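Local structure of iodotyrosine deiodinase (Thermotoga neapolitana, 6TYK) at residues Phe48-Asp53 with Tyr100-Phe105; Ser116-Val121 with Leu158-Pro163. The protein removes halogen from iodinated, brominated and chlorinated tyrosines, using FMN as cofactor. All coordinates share one frame; numbering follows the deposited sequence.

In the fold
Two contacts from one nitroreductase-family domain illustrate how one antiparallel sheet can extend into a dimer partner and back a helix that lines a flavin site. Contact 1 joins neighbouring strands 46-51 and 100-107; contact 2 sets helix 113-130 against strand 156-165, the next strand across. Their centres lie about 11 Å apart, and strand 100-107 links them: its L102 and V104 carbonyls probably accept hydrogen bonds from L162 and E159. Along the chain they come in series, contact 1 closing before contact 2 opens, with helix 113-130 following strand 100-107 directly. Both touch the second subunit, so the same sheet that continues into that subunit also backs the helix whose W118 and S116 touch FMN.

Contact 1: Phe48-Asp53 with Tyr100-Phe105; sequences FLIVED and YLLLVF
L49 and F105 meet flank to edge: CB of L49 lies 3.6 Å from CE1 of F105, close to the plane of the ring. L49 holds CG anti to the backbone N (chi1 -179°), which brings its CD2 methyl up to the same ring corner. Further along this face, CD1 of L103 leans on CG2 of V51 at 3.9 Å, while V51 and L101 back onto each other through their CB atoms. The opposite face shows a knob and its hollow. L102 sends CD1 into the dip between two neighbours, 3.9 Å from CB of F48 and 4.0 Å from CG1 of I50. V104 forks around the CE1 corner of F48, and its CG2 methyl sits in the plane of that ring. This alternation is that of an antiparallel pair: L49 with L103 and V51 with L101 are hydrogen-bonded pairs, the L101 N to V51 O bond being 2.9 Å, whereas F48 with V104 and I50 with L102 are non-hydrogen-bonded. Strand 46-51 is outermost within its own chain, yet L49 and I50 pair in parallel with a strand of the second subunit, which carries the sheet across the dimer. Helix 24-35 packs on the F48 and L102 face, helix 54-74 on V51 and L101. At the far end CG2 of I50 touches CD1 of Y100 at 3.6 Å, and E52 runs alongside that ring, its OE1 3.4 Å from CE1 of Y100, carboxylate and ring planes 52° apart. An alanine in place of E52 removes CG and the carboxylate, which would probably open a gap along the CD1-CE1 side of Y100. The Y100 hydroxyl is hydrogen-bonded to the backbone O of P22.

Contact 2: Ser116-Val121 with Leu158-Pro163; sequences SVWLAV and LEVILP
W118 brings the benzene end of its indole up to V160, obliquely, with CH2 3.6 Å from CB of V160 and CZ2 close to the same carbon. V160 places CG1 between its backbone N and carbonyl carbon (chi1 62°), and from there this methyl comes within 4.4 Å of CG2 of V121, a looser touch. E159 and V160 both face V104 of the adjoining strand, a classic beta bulge, and these two consecutive residues thus both turn to the helix. One offers a hydrocarbon, the other a carboxylate. E159 bends at CB-CG (chi2 -69°), which carries OE1 to the pyrrole edge of W118: NE1 donates to OE1 of E159 over 2.9 Å, almost in the indole plane but from above the carboxylate plane, the two planes being nearly perpendicular. V117 adds CG1 beside CG of E159 at 4.2 Å. W118 touches a bound FMN and packs on E115 of the second subunit. OE2 of E159 is held by S106 OG and by a salt bridge to R114. The buried carboxylate is therefore engaged at both oxygens, and the nearby arginine would probably favour its charged form, while the hydrogen bond from NE1 is likely to fix the rotation of an indole that lines the flavin pocket.

Contact 1: Phe48-Asp53 with Tyr100-Phe105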
ATOM      1  N   PHE A  48      -6.063  -0.847  14.057  1.00 11.06           N
ATOM      2  CA  PHE A  48      -6.962  -1.914  13.660  1.00 11.90           C
ATOM      3  C   PHE A  48      -8.118  -2.051  14.627  1.00 12.20           C
ATOM      4  O   PHE A  48      -7.936  -2.068  15.849  1.00 13.75           O
ATOM      5  CB  PHE A  48      -6.205  -3.232  13.553  1.00 12.91           C
ATOM      6  CG  PHE A  48      -5.052  -3.180  12.599  1.00 13.62           C
ATOM      7  CD1 PHE A  48      -5.274  -3.102  11.226  1.00 13.76           C
ATOM      8  CD2 PHE A  48      -3.743  -3.230  13.064  1.00 15.90           C
ATOM      9  CE1 PHE A  48      -4.212  -3.066  10.341  1.00 15.55           C
ATOM     10  CE2 PHE A  48      -2.675  -3.188  12.179  1.00 16.57           C
ATOM     11  CZ  PHE A  48      -2.912  -3.111  10.820  1.00 16.63           C
ATOM     12  N   LEU A  49      -9.312  -2.143  14.060  1.00 12.14           N
ATOM     13  CA  LEU A  49     -10.520  -2.385  14.827  1.00 11.21           C
ATOM     14  C   LEU A  49     -11.144  -3.656  14.279  1.00 11.16           C
ATOM     15  O   LEU A  49     -11.488  -3.727  13.100  1.00 11.90           O
ATOM     16  CB  LEU A  49     -11.496  -1.218  14.683  1.00 12.35           C
ATOM     17  CG  LEU A  49     -12.809  -1.332  15.453  1.00 13.83           C
ATOM     18  CD1 LEU A  49     -12.569  -1.332  16.957  1.00 14.29           C
ATOM     19  CD2 LEU A  49     -13.756  -0.208  15.065  1.00 15.43           C
ATOM     20  N   ILE A  50     -11.240  -4.671  15.126  1.00 11.15           N
ATOM     21  CA  ILE A  50     -11.795  -5.950  14.732  1.00 11.50           C
ATOM     22  C   ILE A  50     -13.255  -6.004  15.141  1.00 11.55           C
ATOM     23  O   ILE A  50     -13.579  -6.035  16.330  1.00 12.43           O
ATOM     24  CB  ILE A  50     -11.024  -7.107  15.389  1.00 13.20           C
ATOM     25  CG1 ILE A  50      -9.529  -6.998  15.058  1.00 15.42           C
ATOM     26  CG2 ILE A  50     -11.614  -8.451  14.965  1.00 15.02           C
ATOM     27  CD1 ILE A  50      -8.677  -7.982  15.804  1.00 18.02           C
ATOM     28  N   VAL A  51     -14.137  -5.968  14.149  1.00 12.05           N
ATOM     29  CA  VAL A  51     -15.568  -6.028  14.413  1.00 12.18           C
ATOM     30  C   VAL A  51     -16.092  -7.452  14.258  1.00 13.60           C
ATOM     31  O   VAL A  51     -15.939  -8.075  13.204  1.00 14.24           O
ATOM     32  CB  VAL A  51     -16.343  -5.071  13.495  1.00 13.09           C
ATOM     33  CG1 VAL A  51     -17.836  -5.141  13.791  1.00 13.22           C
ATOM     34  CG2 VAL A  51     -15.815  -3.645  13.650  1.00 14.23           C
ATOM     35  N   GLU A  52     -16.703  -7.967  15.316  1.00 13.30           N
ATOM     36  CA  GLU A  52     -17.274  -9.307  15.265  1.00 14.31           C
ATOM     37  C   GLU A  52     -18.719  -9.357  15.725  1.00 14.96           C
ATOM     38  O   GLU A  52     -19.427 -10.296  15.400  1.00 15.50           O
ATOM     39  CB  GLU A  52     -16.465 -10.262  16.131  1.00 14.96           C
ATOM     40  CG  GLU A  52     -15.068 -10.517  15.611  1.00 15.46           C
ATOM     41  CD  GLU A  52     -14.243 -11.272  16.612  1.00 15.35           C
ATOM     42  OE1 GLU A  52     -14.433 -12.500  16.744  1.00 17.58           O
ATOM     43  OE2 GLU A  52     -13.419 -10.624  17.288  1.00 17.72           O
ATOM     44  N   ASP A  53     -19.144  -8.367  16.501  1.00 13.14           N
ATOM     45  CA  ASP A  53     -20.481  -8.377  17.084  1.00 15.26           C
ATOM     46  C   ASP A  53     -21.532  -8.389  15.980  1.00 15.37           C
ATOM     47  O   ASP A  53     -21.484  -7.565  15.069  1.00 14.72           O
ATOM     48  CB  ASP A  53     -20.673  -7.158  17.980  1.00 18.28           C
ATOM     49  CG  ASP A  53     -22.059  -7.090  18.570  1.00 21.11           C
ATOM     50  OD1 ASP A  53     -22.313  -7.778  19.582  1.00 25.67           O
ATOM     51  OD2 ASP A  53     -22.902  -6.349  18.024  1.00 22.38           O
ATOM     52  N   TYR A 100     -15.122 -11.766  10.660  1.00 13.60           N
ATOM     53  CA  TYR A 100     -14.446 -10.556  11.098  1.00 13.42           C
ATOM     54  C   TYR A 100     -14.640  -9.463  10.070  1.00 12.70           C
ATOM     55  O   TYR A 100     -14.499  -9.719   8.872  1.00 13.56           O
ATOM     56  CB  TYR A 100     -12.937 -10.778  11.198  1.00 14.04           C
ATOM     57  CG  TYR A 100     -12.459 -11.830  12.160  1.00 14.86           C
ATOM     58  CD1 TYR A 100     -12.432 -11.591  13.523  1.00 13.94           C
ATOM     59  CD2 TYR A 100     -11.966 -13.039  11.697  1.00 14.98           C
ATOM     60  CE1 TYR A 100     -11.966 -12.546  14.403  1.00 15.19           C
ATOM     61  CE2 TYR A 100     -11.494 -13.999  12.567  1.00 16.17           C
ATOM     62  CZ  TYR A 100     -11.501 -13.746  13.917  1.00 16.00           C
ATOM     63  OH  TYR A 100     -11.035 -14.702  14.782  1.00 17.45           O
ATOM     64  N   LEU A 101     -14.941  -8.251  10.527  1.00 11.23           N
ATOM     65  CA  LEU A 101     -14.721  -7.074   9.700  1.00 11.11           C
ATOM     66  C   LEU A 101     -13.544  -6.332  10.301  1.00 10.90           C
ATOM     67  O   LEU A 101     -13.629  -5.793  11.410  1.00 12.82           O
ATOM     68  CB  LEU A 101     -15.940  -6.165   9.643  1.00 12.29           C
ATOM     69  CG  LEU A 101     -17.247  -6.834   9.240  1.00 13.19           C
ATOM     70  CD1 LEU A 101     -18.354  -5.795   9.215  1.00 14.57           C
ATOM     71  CD2 LEU A 101     -17.109  -7.508   7.883  1.00 14.01           C
ATOM     72  N   LEU A 102     -12.427  -6.342   9.586  1.00 11.19           N
ATOM     73  CA  LEU A 102     -11.240  -5.652  10.062  1.00 10.45           C
ATOM     74  C   LEU A 102     -11.274  -4.243   9.505  1.00 10.09           C
ATOM     75  O   LEU A 102     -11.135  -4.036   8.292  1.00 12.02           O
ATOM     76  CB  LEU A 102      -9.985  -6.378   9.591  1.00 12.51           C
ATOM     77  CG  LEU A 102      -8.674  -5.668   9.937  1.00 13.47           C
ATOM     78  CD1 LEU A 102      -8.417  -5.629  11.449  1.00 13.87           C
ATOM     79  CD2 LEU A 102      -7.507  -6.317   9.208  1.00 16.37           C
ATOM     80  N   LEU A 103     -11.522  -3.277  10.381  1.00 10.86           N
ATOM     81  CA  LEU A 103     -11.515  -1.884   9.976  1.00 11.21           C
ATOM     82  C   LEU A 103     -10.126  -1.322  10.177  1.00 10.84           C
ATOM     83  O   LEU A 103      -9.571  -1.376  11.274  1.00 12.60           O
ATOM     84  CB  LEU A 103     -12.564  -1.075  10.749  1.00 11.59           C
ATOM     85  CG  LEU A 103     -13.989  -1.125  10.167  1.00 12.52           C
ATOM     86  CD1 LEU A 103     -14.525  -2.554  10.081  1.00 14.31           C
ATOM     87  CD2 LEU A 103     -14.923  -0.256  10.987  1.00 14.45           C
ATOM     88  N   VAL A 104      -9.567  -0.782   9.105  1.00 10.62           N
ATOM     89  CA  VAL A 104      -8.201  -0.286   9.119  1.00 10.95           C
ATOM     90  C   VAL A 104      -8.227   1.232   9.052  1.00  9.28           C
ATOM     91  O   VAL A 104      -8.800   1.818   8.122  1.00 11.31           O
ATOM     92  CB  VAL A 104      -7.391  -0.844   7.928  1.00 12.57           C
ATOM     93  CG1 VAL A 104      -5.968  -0.323   7.972  1.00 15.33           C
ATOM     94  CG2 VAL A 104      -7.397  -2.362   7.948  1.00 12.41           C
ATOM     95  N   PHE A 105      -7.624   1.869  10.054  1.00  9.98           N
ATOM     96  CA  PHE A 105      -7.607   3.319  10.129  1.00 10.16           C
ATOM     97  C   PHE A 105      -6.205   3.861   9.939  1.00 10.66           C
ATOM     98  O   PHE A 105      -5.215   3.174  10.212  1.00 11.11           O
ATOM     99  CB  PHE A 105      -8.093   3.789  11.503  1.00 11.83           C
ATOM    100  CG  PHE A 105      -9.493   3.375  11.833  1.00 10.95           C
ATOM    101  CD1 PHE A 105      -9.772   2.094  12.276  1.00 12.59           C
ATOM    102  CD2 PHE A 105     -10.536   4.282  11.721  1.00 11.41           C
ATOM    103  CE1 PHE A 105     -11.074   1.721  12.581  1.00 14.02           C
ATOM    104  CE2 PHE A 105     -11.837   3.916  12.030  1.00 12.28           C
ATOM    105  CZ  PHE A 105     -12.102   2.637  12.463  1.00 12.40           C
TER

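Contact 2: Ser116-Val121 with Leu158-Pro163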
ATOM      1  N   SER A 116       1.298   5.090   3.799  1.00 10.10           N
ATOM      2  CA  SER A 116       1.896   4.076   4.654  1.00 10.36           C
ATOM      3  C   SER A 116       0.892   2.991   5.025  1.00  8.59           C
ATOM      4  O   SER A 116       1.211   1.800   5.019  1.00  9.09           O
ATOM      5  CB  SER A 116       2.443   4.728   5.912  1.00  9.66           C
ATOM      6  OG  SER A 116       3.445   5.682   5.593  1.00 10.93           O
ATOM      7  N   VAL A 117      -0.335   3.397   5.331  1.00  8.88           N
ATOM      8  CA  VAL A 117      -1.339   2.420   5.706  1.00  9.26           C
ATOM      9  C   VAL A 117      -1.687   1.516   4.526  1.00  8.54           C
ATOM     10  O   VAL A 117      -1.790   0.308   4.683  1.00 10.36           O
ATOM     11  CB  VAL A 117      -2.582   3.081   6.323  1.00  9.76           C
ATOM     12  CG1 VAL A 117      -3.702   2.070   6.469  1.00 11.82           C
ATOM     13  CG2 VAL A 117      -2.225   3.709   7.680  1.00 10.27           C
ATOM     14  N   TRP A 118      -1.831   2.086   3.332  1.00  8.75           N
ATOM     15  CA  TRP A 118      -2.145   1.260   2.169  1.00  9.94           C
ATOM     16  C   TRP A 118      -1.007   0.315   1.807  1.00  9.70           C
ATOM     17  O   TRP A 118      -1.241  -0.835   1.437  1.00  8.80           O
ATOM     18  CB  TRP A 118      -2.626   2.117   0.995  1.00  9.71           C
ATOM     19  CG  TRP A 118      -4.054   2.465   1.218  1.00 10.18           C
ATOM     20  CD1 TRP A 118      -4.552   3.608   1.787  1.00 11.54           C
ATOM     21  CD2 TRP A 118      -5.184   1.620   0.959  1.00 10.71           C
ATOM     22  NE1 TRP A 118      -5.927   3.520   1.892  1.00 11.45           N
ATOM     23  CE2 TRP A 118      -6.335   2.316   1.378  1.00 10.83           C
ATOM     24  CE3 TRP A 118      -5.329   0.341   0.416  1.00 11.72           C
ATOM     25  CZ2 TRP A 118      -7.614   1.780   1.254  1.00 11.23           C
ATOM     26  CZ3 TRP A 118      -6.591  -0.185   0.296  1.00 10.81           C
ATOM     27  CH2 TRP A 118      -7.718   0.529   0.713  1.00 10.93           C
ATOM     28  N   LEU A 119       0.228   0.773   1.988  1.00  8.79           N
ATOM     29  CA  LEU A 119       1.384  -0.097   1.809  1.00  9.53           C
ATOM     30  C   LEU A 119       1.280  -1.292   2.770  1.00  8.94           C
ATOM     31  O   LEU A 119       1.429  -2.451   2.372  1.00  9.74           O
ATOM     32  CB  LEU A 119       2.641   0.714   2.070  1.00  9.27           C
ATOM     33  CG  LEU A 119       3.981   0.107   1.691  1.00  9.38           C
ATOM     34  CD1 LEU A 119       5.009   1.217   1.602  1.00 10.54           C
ATOM     35  CD2 LEU A 119       4.409  -0.920   2.709  1.00 11.45           C
ATOM     36  N   ALA A 120       1.000  -1.005   4.042  1.00  8.14           N
ATOM     37  CA  ALA A 120       0.836  -2.046   5.052  1.00 10.03           C
ATOM     38  C   ALA A 120      -0.330  -2.975   4.712  1.00  8.81           C
ATOM     39  O   ALA A 120      -0.268  -4.166   4.993  1.00  9.86           O
ATOM     40  CB  ALA A 120       0.634  -1.422   6.424  1.00  9.38           C
ATOM     41  N   VAL A 121      -1.389  -2.440   4.106  1.00  8.70           N
ATOM     42  CA  VAL A 121      -2.499  -3.283   3.674  1.00  9.46           C
ATOM     43  C   VAL A 121      -2.036  -4.320   2.636  1.00  9.69           C
ATOM     44  O   VAL A 121      -2.486  -5.466   2.643  1.00 10.19           O
ATOM     45  CB  VAL A 121      -3.683  -2.449   3.152  1.00  9.98           C
ATOM     46  CG1 VAL A 121      -4.702  -3.353   2.438  1.00 10.64           C
ATOM     47  CG2 VAL A 121      -4.340  -1.682   4.280  1.00 11.63           C
ATOM     48  N   LEU A 158     -10.948   6.220   8.769  1.00 11.40           N
ATOM     49  CA  LEU A 158     -11.186   4.871   8.280  1.00 11.68           C
ATOM     50  C   LEU A 158     -10.752   4.786   6.826  1.00 11.86           C
ATOM     51  O   LEU A 158     -11.210   5.563   5.997  1.00 14.90           O
ATOM     52  CB  LEU A 158     -12.659   4.502   8.423  1.00 13.00           C
ATOM     53  CG  LEU A 158     -13.079   3.112   7.951  1.00 13.33           C
ATOM     54  CD1 LEU A 158     -12.265   2.014   8.631  1.00 13.50           C
ATOM     55  CD2 LEU A 158     -14.572   2.933   8.224  1.00 16.07           C
ATOM     56  N   GLU A 159      -9.862   3.847   6.529  1.00 10.60           N
ATOM     57  CA  GLU A 159      -9.333   3.695   5.178  1.00 10.87           C
ATOM     58  C   GLU A 159     -10.052   2.604   4.394  1.00 10.88           C
ATOM     59  O   GLU A 159     -10.300   2.740   3.200  1.00 11.40           O
ATOM     60  CB  GLU A 159      -7.843   3.366   5.224  1.00 11.49           C
ATOM     61  CG  GLU A 159      -6.969   4.514   5.693  1.00 11.42           C
ATOM     62  CD  GLU A 159      -6.907   5.653   4.698  1.00 12.23           C
ATOM     63  OE1 GLU A 159      -7.323   5.459   3.531  1.00 13.01           O
ATOM     64  OE2 GLU A 159      -6.426   6.742   5.071  1.00 14.32           O
ATOM     65  N   VAL A 160     -10.357   1.498   5.055  1.00 11.45           N
ATOM     66  CA  VAL A 160     -10.903   0.357   4.348  1.00 10.58           C
ATOM     67  C   VAL A 160     -11.538  -0.594   5.347  1.00 10.62           C
ATOM     68  O   VAL A 160     -11.117  -0.657   6.502  1.00 12.07           O
ATOM     69  CB  VAL A 160      -9.804  -0.375   3.528  1.00 10.56           C
ATOM     70  CG1 VAL A 160      -8.700  -0.944   4.433  1.00 12.37           C
ATOM     71  CG2 VAL A 160     -10.410  -1.468   2.689  1.00 13.04           C
ATOM     72  N   ILE A 161     -12.590  -1.277   4.908  1.00  9.70           N
ATOM     73  CA  ILE A 161     -13.201  -2.353   5.674  1.00 10.82           C
ATOM     74  C   ILE A 161     -12.751  -3.635   5.016  1.00 10.94           C
ATOM     75  O   ILE A 161     -13.013  -3.852   3.830  1.00 11.63           O
ATOM     76  CB  ILE A 161     -14.734  -2.262   5.609  1.00 12.08           C
ATOM     77  CG1 ILE A 161     -15.214  -0.960   6.260  1.00 13.16           C
ATOM     78  CG2 ILE A 161     -15.385  -3.493   6.255  1.00 13.43           C
ATOM     79  CD1 ILE A 161     -16.663  -0.648   5.944  1.00 14.73           C
ATOM     80  N   LEU A 162     -12.071  -4.485   5.771  1.00 11.55           N
ATOM     81  CA  LEU A 162     -11.611  -5.759   5.237  1.00 11.03           C
ATOM     82  C   LEU A 162     -12.367  -6.906   5.884  1.00 10.20           C
ATOM     83  O   LEU A 162     -12.012  -7.346   6.978  1.00 11.09           O
ATOM     84  CB  LEU A 162     -10.116  -5.952   5.503  1.00 12.66           C
ATOM     85  CG  LEU A 162      -9.152  -5.011   4.792  1.00 17.07           C
ATOM     86  CD1 LEU A 162      -7.789  -5.096   5.459  1.00 19.98           C
ATOM     87  CD2 LEU A 162      -9.026  -5.372   3.325  1.00 16.68           C
ATOM     88  N   PRO A 163     -13.417  -7.398   5.221  1.00 11.64           N
ATOM     89  CA  PRO A 163     -14.037  -8.628   5.712  1.00 12.36           C
ATOM     90  C   PRO A 163     -13.009  -9.744   5.623  1.00 12.63           C
ATOM     91  O   PRO A 163     -12.314  -9.852   4.609  1.00 13.66           O
ATOM     92  CB  PRO A 163     -15.188  -8.870   4.729  1.00 13.50           C
ATOM     93  CG  PRO A 163     -15.413  -7.531   4.070  1.00 15.47           C
ATOM     94  CD  PRO A 163     -14.066  -6.892   4.003  1.00 14.33           C
TER